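Local atomic coordinates of probable AP endonuclease (African swine fever virus, PDB entry 6KI3), a protein that probably cleaves DNA on the 5' side of abasic sites in repair, using three zinc ions, and trims mismatched 3' ends as an exonuclease. Residues A[46-51]-A[221-226]; A[159-164]-A[205-210]; A[182-187]-A[274-279]; A[196-201]-A[262-267]. One frame throughout, in Å; residues are numbered along the deposited sequence.

All four contacts belong to one TIM barrel. Contacts 1 and 3 lie in its active centre: their centres are 6 Å apart, both touch one zinc ion, and both meet the abasic nucleotide of chain C. Asn225 of contact 1 joins them through ND2, which lies 2.7 Å from Glu276 OE2 of contact 3. Contacts 2 and 4 lie in the outer ring of helices, their centres about 18 and 17 Å from the centre of the chain. They share helix 198-209, with centres 13 Å apart. Contact 4 reaches the strands, because Phe222 of contact 1 packs against Phe262, Tyr265 and Ile266. Leu208 of contact 2 packs on Ile183 of contact 3.

Contact 1: A[46-51]-A[221-226]; sequences SAQVFI and MFHLND. With ZN (zinc ion), chain J; nucleotides of chain C.
Gln48 and His223 face each other across the barrel interior, with CA atoms 10.0 Å apart. They lie on strands 46-49 and 220-227, which are not neighbours in the sheet: strands 6-10 and 272-275 stand between them. The gap is bridged by side chains. The aliphatic part of Gln48 is extended, with CG anti to the backbone N (chi1 -179°), carrying its amide inward. His223 NE2 donates to Gln48 OE1 at 3.0 Å. The bond is bent, with an N-H...O angle of 131°. It falls on a lone pair of OE1 in the carbonyl plane, but OE1 is tilted from the imidazole plane. Amide and ring stand 78° apart. This is the metal centre of an endonuclease IV-type TIM barrel. His223 ND1 binds zinc at 2.3 Å, and OP2 of the abasic nucleotide in chain C binds the same ion. Gln48 is a second-shell residue, and its bond, with the zinc bond at ND1, probably limits rotation of the ring. Its own amide is held at both ends, because NE2 bonds to Glu276 OE1. Further along, Phe50 CE2 lies 3.5 Å from C2' of the abasic sugar, with C3' in plane at the ring edge.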
# COMPACT_ATOMS: atom_id res chain seq x y z
N SER A 46 -2.49 8.21 8.00
CA SER A 46 -3.02 7.30 7.00
C SER A 46 -3.34 5.96 7.65
O SER A 46 -3.00 5.71 8.82
CB SER A 46 -2.05 7.10 5.83
OG SER A 46 -0.86 6.46 6.24
N ALA A 47 -4.00 5.09 6.89
CA ALA A 47 -4.35 3.75 7.32
C ALA A 47 -4.76 2.95 6.09
O ALA A 47 -5.09 3.51 5.04
CB ALA A 47 -5.47 3.76 8.36
N GLN A 48 -4.71 1.64 6.21
CA GLN A 48 -5.13 0.71 5.18
C GLN A 48 -6.07 -0.38 5.74
O GLN A 48 -5.81 -0.93 6.76
CB GLN A 48 -3.94 0.11 4.46
CG GLN A 48 -4.32 -0.85 3.35
CD GLN A 48 -3.12 -1.37 2.58
OE1 GLN A 48 -2.63 -0.72 1.71
NE2 GLN A 48 -2.68 -2.52 2.93
N VAL A 49 -7.14 -0.68 5.05
CA VAL A 49 -8.11 -1.66 5.50
C VAL A 49 -8.59 -2.49 4.32
O VAL A 49 -8.46 -2.10 3.16
CB VAL A 49 -9.33 -1.01 6.20
CG1 VAL A 49 -8.92 -0.40 7.53
CG2 VAL A 49 -9.97 0.03 5.30
N PHE A 50 -9.14 -3.66 4.64
CA PHE A 50 -9.90 -4.46 3.69
C PHE A 50 -11.38 -4.18 3.90
O PHE A 50 -11.91 -4.43 4.99
CB PHE A 50 -9.63 -5.96 3.86
CG PHE A 50 -8.28 -6.41 3.40
CD1 PHE A 50 -7.98 -6.45 2.05
CD2 PHE A 50 -7.33 -6.84 4.30
CE1 PHE A 50 -6.73 -6.87 1.61
CE2 PHE A 50 -6.08 -7.26 3.88
CZ PHE A 50 -5.79 -7.28 2.53
N ILE A 51 -12.05 -3.65 2.87
CA ILE A 51 -13.51 -3.55 2.91
C ILE A 51 -14.16 -4.79 2.32
O ILE A 51 -15.39 -4.94 2.43
CB ILE A 51 -14.02 -2.29 2.19
CG1 ILE A 51 -13.74 -2.38 0.69
CG2 ILE A 51 -13.40 -1.04 2.79
CD1 ILE A 51 -14.21 -1.17 -0.08
N MET A 221 1.90 6.03 -3.87
CA MET A 221 1.84 5.67 -2.46
C MET A 221 2.86 4.57 -2.19
O MET A 221 3.38 3.94 -3.12
CB MET A 221 0.44 5.22 -2.04
CG MET A 221 0.01 3.89 -2.62
SD MET A 221 -1.54 3.30 -1.92
CE MET A 221 -1.03 2.90 -0.26
N PHE A 222 3.13 4.33 -0.91
CA PHE A 222 4.20 3.42 -0.52
C PHE A 222 3.74 2.44 0.54
O PHE A 222 2.98 2.78 1.45
CB PHE A 222 5.41 4.20 0.00
CG PHE A 222 6.22 4.84 -1.08
CD1 PHE A 222 5.92 6.12 -1.52
CD2 PHE A 222 7.29 4.16 -1.65
CE1 PHE A 222 6.67 6.71 -2.51
CE2 PHE A 222 8.04 4.75 -2.65
CZ PHE A 222 7.73 6.02 -3.08
N HIS A 223 4.23 1.20 0.42
CA HIS A 223 4.17 0.20 1.47
C HIS A 223 5.58 0.04 2.03
O HIS A 223 6.45 -0.53 1.37
CB HIS A 223 3.64 -1.13 0.94
CG HIS A 223 2.18 -1.12 0.61
ND1 HIS A 223 1.58 -2.11 -0.14
CD2 HIS A 223 1.20 -0.24 0.93
CE1 HIS A 223 0.29 -1.84 -0.27
NE2 HIS A 223 0.04 -0.71 0.37
N LEU A 224 5.81 0.56 3.24
CA LEU A 224 7.13 0.53 3.86
C LEU A 224 7.28 -0.79 4.60
O LEU A 224 6.93 -0.92 5.77
CB LEU A 224 7.32 1.72 4.79
CG LEU A 224 7.25 3.11 4.15
CD1 LEU A 224 7.69 4.18 5.14
CD2 LEU A 224 8.10 3.16 2.89
N ASN A 225 7.83 -1.79 3.91
CA ASN A 225 7.99 -3.12 4.46
C ASN A 225 9.42 -3.59 4.27
O ASN A 225 9.95 -3.55 3.15
CB ASN A 225 7.03 -4.12 3.79
CG ASN A 225 5.58 -3.72 3.92
OD1 ASN A 225 5.17 -3.15 4.93
ND2 ASN A 225 4.79 -4.01 2.89
N ASP A 226 10.04 -4.04 5.35
CA ASP A 226 11.26 -4.82 5.24
C ASP A 226 10.90 -6.25 4.83
O ASP A 226 9.74 -6.67 4.93
CB ASP A 226 12.03 -4.81 6.57
CG ASP A 226 13.52 -5.01 6.38
OD1 ASP A 226 13.91 -5.81 5.51
OD2 ASP A 226 14.30 -4.35 7.10
ZN ZN J . 1.75 -4.44 -0.04
O5' 3DR C 1 0.50 -7.47 1.83
P 3DR C 1 1.05 -7.61 0.33
OP1 3DR C 1 -0.18 -7.42 -0.52
OP2 3DR C 1 2.07 -6.51 0.22
OP3 3DR C 1 1.62 -9.01 0.27
C2' 3DR C 1 -2.70 -6.84 4.80
C5' 3DR C 1 -0.75 -8.04 2.23
C4' 3DR C 1 -0.85 -7.96 3.74
O4' 3DR C 1 -0.42 -6.67 4.17
C1' 3DR C 1 -1.42 -6.05 4.99
C3' 3DR C 1 -2.27 -8.18 4.23
O3' 3DR C 1 -2.25 -9.14 5.29

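Contact 2: A[159-164]-A[205-210]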
# COMPACT_ATOMS: atom_id res chain seq x y z
N SER A 159 9.24 -4.00 -11.19
CA SER A 159 10.06 -3.49 -10.10
C SER A 159 11.22 -2.64 -10.57
O SER A 159 11.75 -1.85 -9.77
CB SER A 159 10.60 -4.65 -9.25
OG SER A 159 9.54 -5.33 -8.60
N THR A 160 11.64 -2.76 -11.83
CA THR A 160 12.61 -1.85 -12.41
C THR A 160 11.88 -0.69 -13.08
O THR A 160 10.75 -0.83 -13.54
CB THR A 160 13.50 -2.57 -13.43
OG1 THR A 160 12.67 -3.23 -14.40
CG2 THR A 160 14.38 -3.59 -12.74
N MET A 161 12.55 0.46 -13.12
CA MET A 161 11.91 1.65 -13.67
C MET A 161 11.62 1.50 -15.15
O MET A 161 10.71 2.16 -15.67
CB MET A 161 12.78 2.88 -13.41
CG MET A 161 11.97 4.16 -13.26
SD MET A 161 10.70 3.99 -12.00
CE MET A 161 11.69 3.60 -10.56
N GLU A 162 12.37 0.65 -15.85
CA GLU A 162 12.09 0.40 -17.26
C GLU A 162 10.74 -0.26 -17.45
O GLU A 162 9.93 0.15 -18.29
CB GLU A 162 13.20 -0.45 -17.87
N GLN A 163 10.46 -1.30 -16.65
CA GLN A 163 9.16 -1.97 -16.75
C GLN A 163 8.04 -1.10 -16.19
O GLN A 163 6.91 -1.17 -16.68
CB GLN A 163 9.20 -3.31 -16.02
CG GLN A 163 10.04 -4.37 -16.71
CD GLN A 163 9.63 -5.78 -16.32
OE1 GLN A 163 8.98 -5.99 -15.30
NE2 GLN A 163 10.01 -6.75 -17.15
N ILE A 164 8.33 -0.28 -15.18
CA ILE A 164 7.31 0.62 -14.65
C ILE A 164 6.99 1.72 -15.66
O ILE A 164 5.82 2.05 -15.88
CB ILE A 164 7.76 1.21 -13.30
CG1 ILE A 164 7.91 0.10 -12.26
CG2 ILE A 164 6.78 2.26 -12.81
CD1 ILE A 164 8.24 0.60 -10.87
N LEU A 205 15.03 5.75 -6.84
CA LEU A 205 14.03 6.80 -6.64
C LEU A 205 14.27 7.99 -7.56
O LEU A 205 13.31 8.69 -7.91
CB LEU A 205 14.01 7.24 -5.18
CG LEU A 205 13.36 6.25 -4.21
CD1 LEU A 205 13.54 6.71 -2.77
CD2 LEU A 205 11.88 6.08 -4.54
N ARG A 206 15.52 8.24 -7.95
CA ARG A 206 15.78 9.30 -8.92
C ARG A 206 15.24 8.93 -10.29
O ARG A 206 14.66 9.78 -10.99
CB ARG A 206 17.28 9.59 -8.99
N SER A 207 15.41 7.67 -10.70
CA SER A 207 14.82 7.21 -11.95
C SER A 207 13.30 7.26 -11.90
O SER A 207 12.65 7.39 -12.95
CB SER A 207 15.30 5.79 -12.27
OG SER A 207 14.92 4.89 -11.25
N LEU A 208 12.72 7.17 -10.70
CA LEU A 208 11.28 7.31 -10.56
C LEU A 208 10.84 8.74 -10.83
O LEU A 208 9.89 8.97 -11.58
CB LEU A 208 10.84 6.87 -9.16
CG LEU A 208 9.37 7.11 -8.85
CD1 LEU A 208 8.48 6.28 -9.76
CD2 LEU A 208 9.07 6.80 -7.39
N GLU A 209 11.52 9.71 -10.22
CA GLU A 209 11.17 11.11 -10.46
C GLU A 209 11.43 11.51 -11.90
O GLU A 209 10.75 12.40 -12.43
CB GLU A 209 11.95 12.02 -9.51
CG GLU A 209 11.85 11.62 -8.05
CD GLU A 209 11.34 12.75 -7.18
OE1 GLU A 209 10.24 13.27 -7.46
OE2 GLU A 209 12.03 13.11 -6.20
N ASN A 210 12.39 10.87 -12.57
CA ASN A 210 12.69 11.17 -13.96
C ASN A 210 11.59 10.73 -14.92
O ASN A 210 11.72 10.98 -16.13
CB ASN A 210 14.02 10.53 -14.37
CG ASN A 210 15.22 11.27 -13.80
OD1 ASN A 210 15.11 12.40 -13.34
ND2 ASN A 210 16.38 10.62 -13.83
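Met161 lies over one face of the flat peptide group that joins Ser207 to Leu208. Its CG stands 3.3 Å from Ser207 O, and its SD is 3.7 Å from Leu208 CA. Trp204, one turn earlier in the second helix, brings another flat group: Met161 and Ile164 both touch its side chain, and its NE1 bonds to Ser159 O. The methionine chain is bent at chi2 (54°) and chi3 (60°). The bends fold CE back along the partner helix instead of letting it run straight out. CE then meets Leu208 CB at 3.7 Å and Ser207 OG at 3.5 Å. Leu208 CD1 adds a touch on SD at 3.9 Å. The contact joins the first turn of helix 161-174, where Thr160 is the N-cap residue, to the last turns of helix 198-209. Both belong to the helical layer around the TIM barrel, well away from the zinc site. On the inner side Leu208 also packs on Tyr265 of helix 258-269. Ser207 OG has its polar partner in its own helix, the carbonyl of Trp204. It therefore meets Met161 by van der Waals contact, and the two helix ends are joined by a bent thioether chain resting on a peptide group and aliphatic atoms.

Contact 3: A[182-187]-A[274-279]; sequences CIDTAH and ILERNL. With ZN (zinc ion), chain J; ZN (zinc ion), chain I; nucleotides of chain C.
The zinc cluster at the C-terminal ends of the TIM-barrel strands is where Asp184 and Glu276 meet. Asp184 ends strand 179-184, and Glu276 directly follows strand 272-275. Both carboxylates bind the same zinc ion, Asp184 OD2 at 2.1 Å and Glu276 OE2 at 2.3 Å. The metal draws these two oxygens to within 2.9 Å of each other and probably offsets their repulsion. The carboxylate planes are turned 46° apart. Glu276 has CG anti to the carbonyl carbon (chi1 -50°) and then runs extended to the metal. Glu147 and His223 are further protein ligands of this ion, and Asn225 ND2 bonds to Glu276 OE2. Asp184 is also the N-cap of helix 185-190, with a weak bond from Ala186 N to OD1. One turn on, His187 turns one ring face to Asp184, whose CG lies over the ring centre. His187 NE2 binds a second zinc at 2.1 Å, in a site completed by Asp236 and His238. ND1 is held by Thr148 O. The two metals share a phosphate oxygen of the abasic nucleotide in chain C: OP2 bridges them, bound to the first and, at a longer 2.5 Å, to the second. OP3 binds the second alone, in the plane of the His187 ring. Glu276 lies alongside the abasic sugar, its CB 3.4 Å from O4' and its OE1 3.3 Å from that same oxygen.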
# COMPACT_ATOMS: atom_id res chain seq x y z
N CYS A 182 1.54 1.99 -6.45
CA CYS A 182 1.86 1.63 -5.08
C CYS A 182 3.19 0.88 -5.08
O CYS A 182 3.29 -0.20 -5.68
CB CYS A 182 0.76 0.78 -4.44
SG CYS A 182 1.09 0.33 -2.72
N ILE A 183 4.19 1.44 -4.42
CA ILE A 183 5.53 0.87 -4.38
C ILE A 183 5.68 0.13 -3.06
O ILE A 183 5.79 0.76 -2.00
CB ILE A 183 6.61 1.94 -4.55
CG1 ILE A 183 6.48 2.62 -5.92
CG2 ILE A 183 8.00 1.34 -4.39
CD1 ILE A 183 7.42 3.78 -6.11
N ASP A 184 5.68 -1.20 -3.12
CA ASP A 184 5.92 -2.04 -1.95
C ASP A 184 7.40 -2.40 -1.95
O ASP A 184 7.87 -3.15 -2.82
CB ASP A 184 5.04 -3.28 -1.98
CG ASP A 184 4.98 -3.99 -0.63
OD1 ASP A 184 6.05 -4.18 -0.01
OD2 ASP A 184 3.87 -4.35 -0.20
N THR A 185 8.14 -1.88 -0.97
CA THR A 185 9.59 -2.05 -0.95
C THR A 185 9.98 -3.51 -0.78
O THR A 185 10.97 -3.97 -1.37
CB THR A 185 10.21 -1.20 0.16
OG1 THR A 185 9.62 -1.55 1.42
CG2 THR A 185 9.98 0.28 -0.10
N ALA A 186 9.22 -4.26 0.02
CA ALA A 186 9.50 -5.69 0.18
C ALA A 186 9.30 -6.47 -1.11
O ALA A 186 9.90 -7.53 -1.27
CB ALA A 186 8.62 -6.27 1.29
N HIS A 187 8.47 -5.96 -2.02
CA HIS A 187 8.18 -6.69 -3.25
C HIS A 187 9.25 -6.45 -4.31
O HIS A 187 9.72 -7.40 -4.95
CB HIS A 187 6.80 -6.30 -3.78
CG HIS A 187 5.68 -6.75 -2.91
ND1 HIS A 187 4.35 -6.63 -3.28
CD2 HIS A 187 5.67 -7.32 -1.68
CE1 HIS A 187 3.59 -7.10 -2.31
NE2 HIS A 187 4.36 -7.53 -1.33
N ILE A 274 2.30 3.27 4.13
CA ILE A 274 1.58 2.29 4.94
C ILE A 274 2.54 1.18 5.32
O ILE A 274 3.20 0.59 4.46
CB ILE A 274 0.37 1.72 4.18
CG1 ILE A 274 -0.55 2.84 3.70
CG2 ILE A 274 -0.39 0.73 5.06
CD1 ILE A 274 -1.27 3.56 4.81
N LEU A 275 2.63 0.90 6.62
CA LEU A 275 3.37 -0.26 7.12
C LEU A 275 2.41 -1.44 7.22
O LEU A 275 1.33 -1.32 7.79
CB LEU A 275 4.00 0.03 8.48
CG LEU A 275 5.20 0.97 8.58
CD1 LEU A 275 4.82 2.43 8.37
CD2 LEU A 275 5.91 0.79 9.91
N GLU A 276 2.82 -2.58 6.67
CA GLU A 276 1.98 -3.77 6.63
C GLU A 276 2.61 -4.85 7.51
O GLU A 276 3.40 -5.67 7.05
CB GLU A 276 1.80 -4.25 5.19
CG GLU A 276 1.37 -3.16 4.23
CD GLU A 276 1.20 -3.66 2.81
OE1 GLU A 276 0.05 -3.92 2.41
OE2 GLU A 276 2.22 -3.80 2.11
N ARG A 277 2.20 -4.89 8.75
CA ARG A 277 2.71 -5.86 9.67
C ARG A 277 1.67 -6.80 10.14
O ARG A 277 0.63 -6.40 10.52
CB ARG A 277 3.26 -5.21 10.91
CG ARG A 277 4.49 -4.40 10.74
CD ARG A 277 5.69 -5.11 10.20
NE ARG A 277 6.46 -4.04 9.66
CZ ARG A 277 6.36 -3.61 8.43
NH1 ARG A 277 5.61 -4.21 7.57
NH2 ARG A 277 7.05 -2.60 8.07
N ASN A 278 1.98 -8.06 10.11
CA ASN A 278 1.13 -9.06 10.60
C ASN A 278 1.85 -9.75 11.73
O ASN A 278 2.96 -10.17 11.57
CB ASN A 278 0.95 -10.12 9.54
CG ASN A 278 -0.09 -9.79 8.51
OD1 ASN A 278 -0.69 -8.73 8.51
ND2 ASN A 278 -0.31 -10.72 7.60
N LEU A 279 1.24 -9.81 12.90
CA LEU A 279 1.72 -10.59 14.02
C LEU A 279 0.54 -11.36 14.60
O LEU A 279 -0.62 -11.07 14.32
CB LEU A 279 2.40 -9.70 15.08
CG LEU A 279 3.80 -9.21 14.68
CD1 LEU A 279 4.59 -8.60 15.83
CD2 LEU A 279 4.61 -10.35 14.08
ZN ZN J . 1.75 -4.44 -0.04
ZN ZN I . 3.68 -8.38 0.44
O5' 3DR C 1 0.50 -7.47 1.83
P 3DR C 1 1.05 -7.61 0.33
OP1 3DR C 1 -0.18 -7.42 -0.52
OP2 3DR C 1 2.07 -6.51 0.22
OP3 3DR C 1 1.62 -9.01 0.27
C2' 3DR C 1 -2.70 -6.84 4.80
C5' 3DR C 1 -0.75 -8.04 2.23
C4' 3DR C 1 -0.85 -7.96 3.74
O4' 3DR C 1 -0.42 -6.67 4.17
C1' 3DR C 1 -1.42 -6.05 4.99
C3' 3DR C 1 -2.27 -8.18 4.23
O3' 3DR C 1 -2.25 -9.14 5.29
P DC C 2 -2.65 -10.67 5.01
OP1 DC C 2 -2.05 -11.48 6.10
OP2 DC C 2 -2.34 -10.97 3.60
O5' DC C 2 -4.24 -10.69 5.17
C5' DC C 2 -4.83 -10.50 6.44
C4' DC C 2 -6.32 -10.29 6.31
O4' DC C 2 -6.94 -11.50 5.80
C3' DC C 2 -7.06 -9.96 7.60
O3' DC C 2 -8.15 -9.10 7.31
C2' DC C 2 -7.52 -11.34 8.08
C1' DC C 2 -7.83 -12.04 6.76
N1 DC C 2 -7.62 -13.52 6.80
C2 DC C 2 -8.48 -14.36 6.10
O2 DC C 2 -9.41 -13.87 5.45
N3 DC C 2 -8.28 -15.70 6.15
C4 DC C 2 -7.26 -16.19 6.86
N4 DC C 2 -7.10 -17.52 6.87
C5 DC C 2 -6.37 -15.35 7.58
C6 DC C 2 -6.58 -14.03 7.52

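Contact 4: A[196-201]-A[262-267]; sequences SSYNDA and FVEYIT
Tyr198 and Glu264 reach toward each other between helices 198-209 and 258-269 of the outer barrel layer. Tyr198 has CG anti to the backbone N (chi1 -175°), which sends the phenol across the gap. Glu264 starts with CG anti to its carbonyl carbon and then runs extended, so that its carboxylate arrives at the hydroxyl. Tyr198 OH donates to Glu264 OE1 at 2.8 Å. The acceptor uses its syn lone pair, on the side of the other carboxylate oxygen. OE1 sits at the edge of the phenol, near the ring plane, while ring and carboxylate planes are 81° apart. Deeper in, Phe262 holds its ring beside the backbone N (chi1 -82°) and turns it to Ala201. The Ala201 methyl CB lies 3.6 Å from CE2 and 3.9 Å from CD2, approaching the ring obliquely. Leu205, one turn after Ala201, packs on the same phenyl ring. The start of helix 198-209 is fixed by a capping box. Asp200 N bonds to Ser197 OG at 3.1 Å, and Ser197 N returns a weak bond to Asp200 OD2. In the other helix Thr267 OG1 and Thr267 N reach Val263 O from opposite faces of its carbonyl plane. The contact thus has two layers: the small Ala201 methyl is consistent with the close approach at buried Phe262, and a phenol-carboxylate bond spans the partly exposed outer side, where the hydroxyl probably steadies the negative charge of Glu264.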
# COMPACT_ATOMS: atom_id res chain seq x y z
N SER A 196 19.09 -1.59 -0.33
CA SER A 196 19.58 -1.66 1.05
C SER A 196 20.26 -0.36 1.46
O SER A 196 19.99 0.18 2.54
CB SER A 196 20.54 -2.84 1.20
OG SER A 196 19.85 -4.07 1.07
N SER A 197 21.15 0.17 0.62
CA SER A 197 21.90 1.36 0.97
C SER A 197 21.18 2.62 0.49
O SER A 197 20.26 2.57 -0.33
CB SER A 197 23.31 1.31 0.38
OG SER A 197 23.30 1.69 -0.98
N TYR A 198 21.63 3.76 1.02
CA TYR A 198 21.06 5.05 0.63
C TYR A 198 21.21 5.28 -0.87
O TYR A 198 20.28 5.73 -1.54
CB TYR A 198 21.73 6.17 1.42
CG TYR A 198 21.13 7.55 1.18
CD1 TYR A 198 21.54 8.33 0.10
CD2 TYR A 198 20.18 8.07 2.03
CE1 TYR A 198 21.01 9.58 -0.13
CE2 TYR A 198 19.64 9.33 1.82
CZ TYR A 198 20.06 10.08 0.74
OH TYR A 198 19.52 11.33 0.52
N ASN A 199 22.39 4.97 -1.42
CA ASN A 199 22.62 5.18 -2.84
C ASN A 199 21.81 4.21 -3.69
O ASN A 199 21.33 4.58 -4.77
CB ASN A 199 24.11 5.05 -3.15
CG ASN A 199 24.47 5.57 -4.53
OD1 ASN A 199 24.60 6.77 -4.74
ND2 ASN A 199 24.64 4.66 -5.49
N ASP A 200 21.65 2.97 -3.22
CA ASP A 200 20.85 1.99 -3.96
C ASP A 200 19.41 2.46 -4.11
O ASP A 200 18.81 2.31 -5.18
CB ASP A 200 20.91 0.63 -3.26
CG ASP A 200 22.29 0.01 -3.29
OD1 ASP A 200 23.09 0.36 -4.18
OD2 ASP A 200 22.58 -0.83 -2.41
N ALA A 201 18.83 3.02 -3.04
CA ALA A 201 17.48 3.56 -3.13
C ALA A 201 17.46 4.89 -3.87
O ALA A 201 16.53 5.15 -4.64
CB ALA A 201 16.89 3.71 -1.73
N PHE A 262 13.86 6.59 1.18
CA PHE A 262 12.43 6.51 0.88
C PHE A 262 11.64 7.47 1.75
O PHE A 262 10.65 8.06 1.29
CB PHE A 262 11.93 5.07 1.08
CG PHE A 262 12.19 4.17 -0.09
CD1 PHE A 262 11.31 4.12 -1.16
CD2 PHE A 262 13.31 3.35 -0.12
CE1 PHE A 262 11.54 3.29 -2.24
CE2 PHE A 262 13.55 2.51 -1.20
CZ PHE A 262 12.66 2.48 -2.26
N VAL A 263 12.05 7.66 3.00
CA VAL A 263 11.35 8.57 3.89
C VAL A 263 11.49 10.01 3.40
O VAL A 263 10.55 10.81 3.49
CB VAL A 263 11.86 8.41 5.34
CG1 VAL A 263 11.24 9.45 6.25
CG2 VAL A 263 11.57 7.01 5.84
N GLU A 264 12.66 10.36 2.86
CA GLU A 264 12.87 11.72 2.36
C GLU A 264 12.02 12.00 1.13
O GLU A 264 11.49 13.10 0.98
CB GLU A 264 14.35 11.94 2.06
CG GLU A 264 15.22 12.09 3.30
CD GLU A 264 16.69 12.28 2.97
OE1 GLU A 264 17.15 11.72 1.95
OE2 GLU A 264 17.39 13.00 3.72
N TYR A 265 11.89 11.02 0.23
CA TYR A 265 11.03 11.20 -0.93
C TYR A 265 9.56 11.29 -0.52
O TYR A 265 8.81 12.11 -1.06
CB TYR A 265 11.24 10.06 -1.93
CG TYR A 265 10.24 10.03 -3.06
CD1 TYR A 265 9.04 9.32 -2.94
CD2 TYR A 265 10.48 10.68 -4.26
CE1 TYR A 265 8.13 9.29 -3.97
CE2 TYR A 265 9.57 10.65 -5.30
CZ TYR A 265 8.39 9.95 -5.14
OH TYR A 265 7.48 9.91 -6.17
N ILE A 266 9.14 10.44 0.42
CA ILE A 266 7.76 10.49 0.91
C ILE A 266 7.48 11.83 1.57
O ILE A 266 6.39 12.39 1.44
CB ILE A 266 7.51 9.31 1.87
CG1 ILE A 266 7.50 7.99 1.10
CG2 ILE A 266 6.20 9.50 2.63
CD1 ILE A 266 7.51 6.77 1.99
N THR A 267 8.48 12.38 2.27
CA THR A 267 8.31 13.68 2.91
C THR A 267 8.18 14.80 1.88
O THR A 267 7.22 15.57 1.90
CB THR A 267 9.48 13.96 3.85
OG1 THR A 267 9.38 13.10 5.00
CG2 THR A 267 9.48 15.41 4.30